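Side-chain contacts in metal-dependent hydrolase (Lactobacillus plantarum, PDB 2F6K), which probably works as a metal-dependent decarboxylase of the amidohydrolase family, with aminocarboxymuconate semialdehyde or a related compound as substrate: residues Y10-T13 against S14-E17; K66-T69 against I70-E74. All coordinates share one frame; numbering follows the deposited sequence.

Overall arrangement
Both interactions are local contacts in the first part of the amidohydrolase barrel, a TIM-barrel fold of eight parallel strands. Interaction 1 is the turn from strand 3-9 into helix 13-22. Interaction 2 is the first two and a half turns of helix 66-86, which follows strand 49-55. Their centres lie about 12 Å apart, and Ser14 O meets Leu72 CD2 at 3.6 Å in a packing contact. The manganese ion is held by His7, His9, His154 and Asp266. Strand 3-9 supplies the first two, and the side chain of Leu11 is about 10 Å from the metal. Interaction 2 belongs to the outer helical layer.

Interaction 1. Residues Y10-T13 against S14-E17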
loop_
_atom_site.group_PDB
_atom_site.type_symbol
_atom_site.label_atom_id
_atom_site.label_comp_id
_atom_site.label_asym_id
_atom_site.label_seq_id
_atom_site.Cartn_x
_atom_site.Cartn_y
_atom_site.Cartn_z
ATOM N N TYR A 10 -14.923 14.442 -22.692
ATOM C CA TYR A 10 -15.421 15.791 -22.443
ATOM C C TYR A 10 -15.206 16.086 -20.960
ATOM O O TYR A 10 -15.079 15.164 -20.159
ATOM C CB TYR A 10 -16.911 15.906 -22.801
ATOM C CG TYR A 10 -17.857 15.068 -21.961
ATOM C CD1 TYR A 10 -18.820 15.669 -21.152
ATOM C CD2 TYR A 10 -17.801 13.678 -21.988
ATOM C CE1 TYR A 10 -19.708 14.906 -20.389
ATOM C CE2 TYR A 10 -18.685 12.908 -21.227
ATOM C CZ TYR A 10 -19.633 13.530 -20.433
ATOM O OH TYR A 10 -20.507 12.771 -19.691
ATOM N N LEU A 11 -15.144 17.364 -20.595
ATOM C CA LEU A 11 -14.934 17.731 -19.198
ATOM C C LEU A 11 -15.915 18.783 -18.691
ATOM O O LEU A 11 -15.763 19.965 -18.983
ATOM C CB LEU A 11 -13.500 18.241 -18.981
ATOM C CG LEU A 11 -12.349 17.228 -19.065
ATOM C CD1 LEU A 11 -12.072 16.853 -20.512
ATOM C CD2 LEU A 11 -11.101 17.823 -18.451
ATOM N N PRO A 12 -16.948 18.358 -17.939
ATOM C CA PRO A 12 -17.945 19.285 -17.390
ATOM C C PRO A 12 -17.224 20.293 -16.487
ATOM O O PRO A 12 -16.211 19.965 -15.860
ATOM C CB PRO A 12 -18.867 18.365 -16.588
ATOM C CG PRO A 12 -18.822 17.087 -17.360
ATOM C CD PRO A 12 -17.334 16.959 -17.670
ATOM N N THR A 13 -17.735 21.514 -16.408
ATOM C CA THR A 13 -17.075 22.509 -15.579
ATOM C C THR A 13 -17.012 22.078 -14.119
ATOM O O THR A 13 -16.003 22.304 -13.450
ATOM C CB THR A 13 -17.763 23.882 -15.697
ATOM O OG1 THR A 13 -19.174 23.721 -15.541
ATOM C CG2 THR A 13 -17.480 24.501 -17.055
ATOM N N SER A 14 -18.073 21.442 -13.627
ATOM C CA SER A 14 -18.108 20.985 -12.240
ATOM C C SER A 14 -17.052 19.915 -12.006
ATOM O O SER A 14 -16.502 19.806 -10.915
ATOM C CB SER A 14 -19.490 20.419 -11.888
ATOM O OG SER A 14 -19.840 19.333 -12.732
ATOM N N TYR A 15 -16.783 19.115 -13.032
ATOM C CA TYR A 15 -15.779 18.061 -12.935
ATOM C C TYR A 15 -14.386 18.691 -12.845
ATOM O O TYR A 15 -13.548 18.255 -12.053
ATOM C CB TYR A 15 -15.864 17.152 -14.163
ATOM C CG TYR A 15 -14.796 16.086 -14.231
ATOM C CD1 TYR A 15 -14.781 15.025 -13.328
ATOM C CD2 TYR A 15 -13.808 16.131 -15.209
ATOM C CE1 TYR A 15 -13.807 14.033 -13.399
ATOM C CE2 TYR A 15 -12.832 15.145 -15.292
ATOM C CZ TYR A 15 -12.837 14.096 -14.387
ATOM O OH TYR A 15 -11.889 13.095 -14.490
ATOM N N VAL A 16 -14.148 19.714 -13.663
ATOM C CA VAL A 16 -12.872 20.421 -13.673
ATOM C C VAL A 16 -12.629 21.080 -12.314
ATOM O O VAL A 16 -11.520 21.030 -11.779
ATOM C CB VAL A 16 -12.849 21.514 -14.776
ATOM C CG1 VAL A 16 -11.624 22.398 -14.626
ATOM C CG2 VAL A 16 -12.848 20.862 -16.152
ATOM N N GLU A 17 -13.668 21.696 -11.753
ATOM C CA GLU A 17 -13.529 22.352 -10.456
ATOM C C GLU A 17 -13.283 21.317 -9.368
ATOM O O GLU A 17 -12.578 21.584 -8.396
ATOM C CB GLU A 17 -14.777 23.171 -10.124
ATOM C CG GLU A 17 -15.204 24.084 -11.260
ATOM C CD GLU A 17 -16.200 25.152 -10.836
ATOM O OE1 GLU A 17 -17.075 24.865 -9.986
ATOM O OE2 GLU A 17 -16.113 26.281 -11.371
#
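Pro12 meets Tyr15 and Val16 at the start of helix 13-22. Its carbonyl is the first acceptor of the helix. Val16 N binds Pro12 O at 3.0 Å, with an N-H...O angle of 160°, and approaches nearly along the C=O axis. Tyr15 N reaches the same oxygen at an angle of 122°, so that bond is weak. One residue on, Glu17 N binds Thr13 O at 2.9 Å.

The apolar contacts lie beside these bonds. Pro12 CD rests 3.8 Å from Tyr15 CB, at an oblique position to the tyrosine ring. Leu11 CG comes to the edge of that ring, near its plane, 4.3 Å from Tyr15 CD2. On its other partner, Leu11 CB is 3.9 Å from Val16 CG2, and the two side chains cross at about a right angle. Val16 turns its CG2 methyl away from its own carbonyl and back toward the loop. This places it 3.5 Å from Pro12 O and also against Leu11.

The next shell holds these side chains. Tyr15 CG is anti to the backbone N (chi1 175°), which swings the ring to where its edge faces Leu11 CG. Its far end is held by a hydrogen bond from Tyr15 OH to Pro59 O, and the ring also touches Val61. Pro12 packs on Ala76 and Asp79 of helix 66-86, while Leu11 touches Thr32 and Tyr269.

Pro12 is the N-cap residue. Its oxygen takes a fairly straight bond from Val16 N and a weak one from Tyr15 N, so the cap residue is tied into the first turn by its backbone, while Leu11, Tyr15 and Val16 close the same turn with apolar contacts.

Interaction 2. Residues K66-T69 against I70-E74; sequences KAET and IRLVE
Ile70 lies alongside Lys66, both pointing the same way, with Ile70 CD1 4.1 Å from Lys66 CE. The contact runs along helix 66-86, the helix of a beta-alpha-beta unit between strands 49-55 and 91-95. Lys66-Ile70 and Glu68-Leu72 are i to i+4 pairs, Glu68-Arg71 an i to i+3 pair. Lys66 runs fully extended. Ile70 CG1 stands anti to its carbonyl carbon (chi1 -72°), which brings it over Lys66 O at 3.5 Å. With an alanine in place of Ile70, the CD1 methyl beside CE would be gone, and the Lys66 chain would probably be left freer to turn next to the gap. Lys66 also packs on Arg139 of the second subunit.

Glu68 CG is 3.8 Å from both Leu72 CD1 and Arg71 NH2. It lies side by side with Leu72 but obliquely to the guanidinium. The carboxylate and guanidinium planes are 58° apart. Glu68 OE2 stays 4.4 Å from Arg71 NH2, beyond a salt bridge. That oxygen is instead taken by a salt bridge to Arg21 and a hydrogen bond to His22, so it probably stays ionised. Leu72 packs on Ser14 and Ala18 of helix 13-22. Thr69 OG1 is hydrogen-bonded to Val61 O and Asp65 O, which must share its single proton.

Four successive helical bonds link the two segments. The last runs from Val73 N to Thr69 O at 3.0 Å, and Val73 CG2 lies 3.2 Å from the same oxygen.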
loop_
_atom_site.group_PDB
_atom_site.type_symbol
_atom_site.label_atom_id
_atom_site.label_comp_id
_atom_site.label_asym_id
_atom_site.label_seq_id
_atom_site.Cartn_x
_atom_site.Cartn_y
_atom_site.Cartn_z
ATOM N N LYS A 66 -20.139 11.121 -0.833
ATOM C CA LYS A 66 -21.233 10.508 -1.583
ATOM C C LYS A 66 -22.128 11.496 -2.321
ATOM O O LYS A 66 -22.348 11.360 -3.528
ATOM C CB LYS A 66 -22.099 9.655 -0.665
ATOM C CG LYS A 66 -23.185 8.909 -1.408
ATOM C CD LYS A 66 -23.997 8.036 -0.475
ATOM C CE LYS A 66 -25.162 7.406 -1.215
ATOM N NZ LYS A 66 -26.154 6.839 -0.270
ATOM N N ALA A 67 -22.659 12.481 -1.608
ATOM C CA ALA A 67 -23.530 13.469 -2.245
ATOM C C ALA A 67 -22.832 14.142 -3.426
ATOM O O ALA A 67 -23.440 14.355 -4.481
ATOM C CB ALA A 67 -23.966 14.521 -1.236
ATOM N N GLU A 68 -21.559 14.481 -3.246
ATOM C CA GLU A 68 -20.791 15.129 -4.303
ATOM C C GLU A 68 -20.602 14.193 -5.504
ATOM O O GLU A 68 -20.696 14.622 -6.659
ATOM C CB GLU A 68 -19.423 15.571 -3.776
ATOM C CG GLU A 68 -18.567 16.266 -4.816
ATOM C CD GLU A 68 -17.136 16.450 -4.363
ATOM O OE1 GLU A 68 -16.534 15.467 -3.883
ATOM O OE2 GLU A 68 -16.611 17.573 -4.499
ATOM N N THR A 69 -20.321 12.923 -5.232
ATOM C CA THR A 69 -20.142 11.946 -6.300
ATOM C C THR A 69 -21.423 11.842 -7.132
ATOM O O THR A 69 -21.389 11.839 -8.363
ATOM C CB THR A 69 -19.812 10.546 -5.727
ATOM O OG1 THR A 69 -18.538 10.581 -5.074
ATOM C CG2 THR A 69 -19.791 9.503 -6.840
ATOM N N ILE A 70 -22.558 11.757 -6.451
ATOM C CA ILE A 70 -23.842 11.649 -7.123
ATOM C C ILE A 70 -24.182 12.917 -7.903
ATOM O O ILE A 70 -24.829 12.871 -8.951
ATOM C CB ILE A 70 -24.953 11.359 -6.097
ATOM C CG1 ILE A 70 -24.809 9.921 -5.602
ATOM C CG2 ILE A 70 -26.319 11.575 -6.719
ATOM C CD1 ILE A 70 -25.870 9.478 -4.625
ATOM N N ARG A 71 -23.739 14.050 -7.381
ATOM C CA ARG A 71 -23.993 15.338 -7.999
ATOM C C ARG A 71 -23.112 15.487 -9.245
ATOM O O ARG A 71 -23.570 15.940 -10.294
ATOM C CB ARG A 71 -23.695 16.432 -6.968
ATOM C CG ARG A 71 -24.149 17.827 -7.325
ATOM C CD ARG A 71 -23.895 18.782 -6.166
ATOM N NE ARG A 71 -22.475 18.885 -5.822
ATOM C CZ ARG A 71 -21.512 19.261 -6.664
ATOM N NH1 ARG A 71 -21.799 19.577 -7.925
ATOM N NH2 ARG A 71 -20.254 19.329 -6.241
ATOM N N LEU A 72 -21.853 15.080 -9.134
ATOM C CA LEU A 72 -20.925 15.186 -10.252
ATOM C C LEU A 72 -21.329 14.276 -11.397
ATOM O O LEU A 72 -21.265 14.671 -12.563
ATOM C CB LEU A 72 -19.502 14.866 -9.791
ATOM C CG LEU A 72 -18.884 15.951 -8.900
ATOM C CD1 LEU A 72 -17.504 15.511 -8.417
ATOM C CD2 LEU A 72 -18.784 17.256 -9.684
ATOM N N VAL A 73 -21.750 13.061 -11.059
ATOM C CA VAL A 73 -22.194 12.103 -12.065
ATOM C C VAL A 73 -23.420 12.660 -12.796
ATOM O O VAL A 73 -23.488 12.605 -14.021
ATOM C CB VAL A 73 -22.561 10.745 -11.429
ATOM C CG1 VAL A 73 -23.293 9.880 -12.439
ATOM C CG2 VAL A 73 -21.309 10.045 -10.960
ATOM N N GLU A 74 -24.379 13.202 -12.046
ATOM C CA GLU A 74 -25.583 13.761 -12.650
ATOM C C GLU A 74 -25.259 14.954 -13.549
ATOM O O GLU A 74 -25.872 15.127 -14.604
ATOM C CB GLU A 74 -26.586 14.175 -11.563
ATOM C CG GLU A 74 -27.069 13.004 -10.708
ATOM C CD GLU A 74 -28.168 13.377 -9.712
ATOM O OE1 GLU A 74 -28.095 14.472 -9.108
ATOM O OE2 GLU A 74 -29.099 12.557 -9.525
#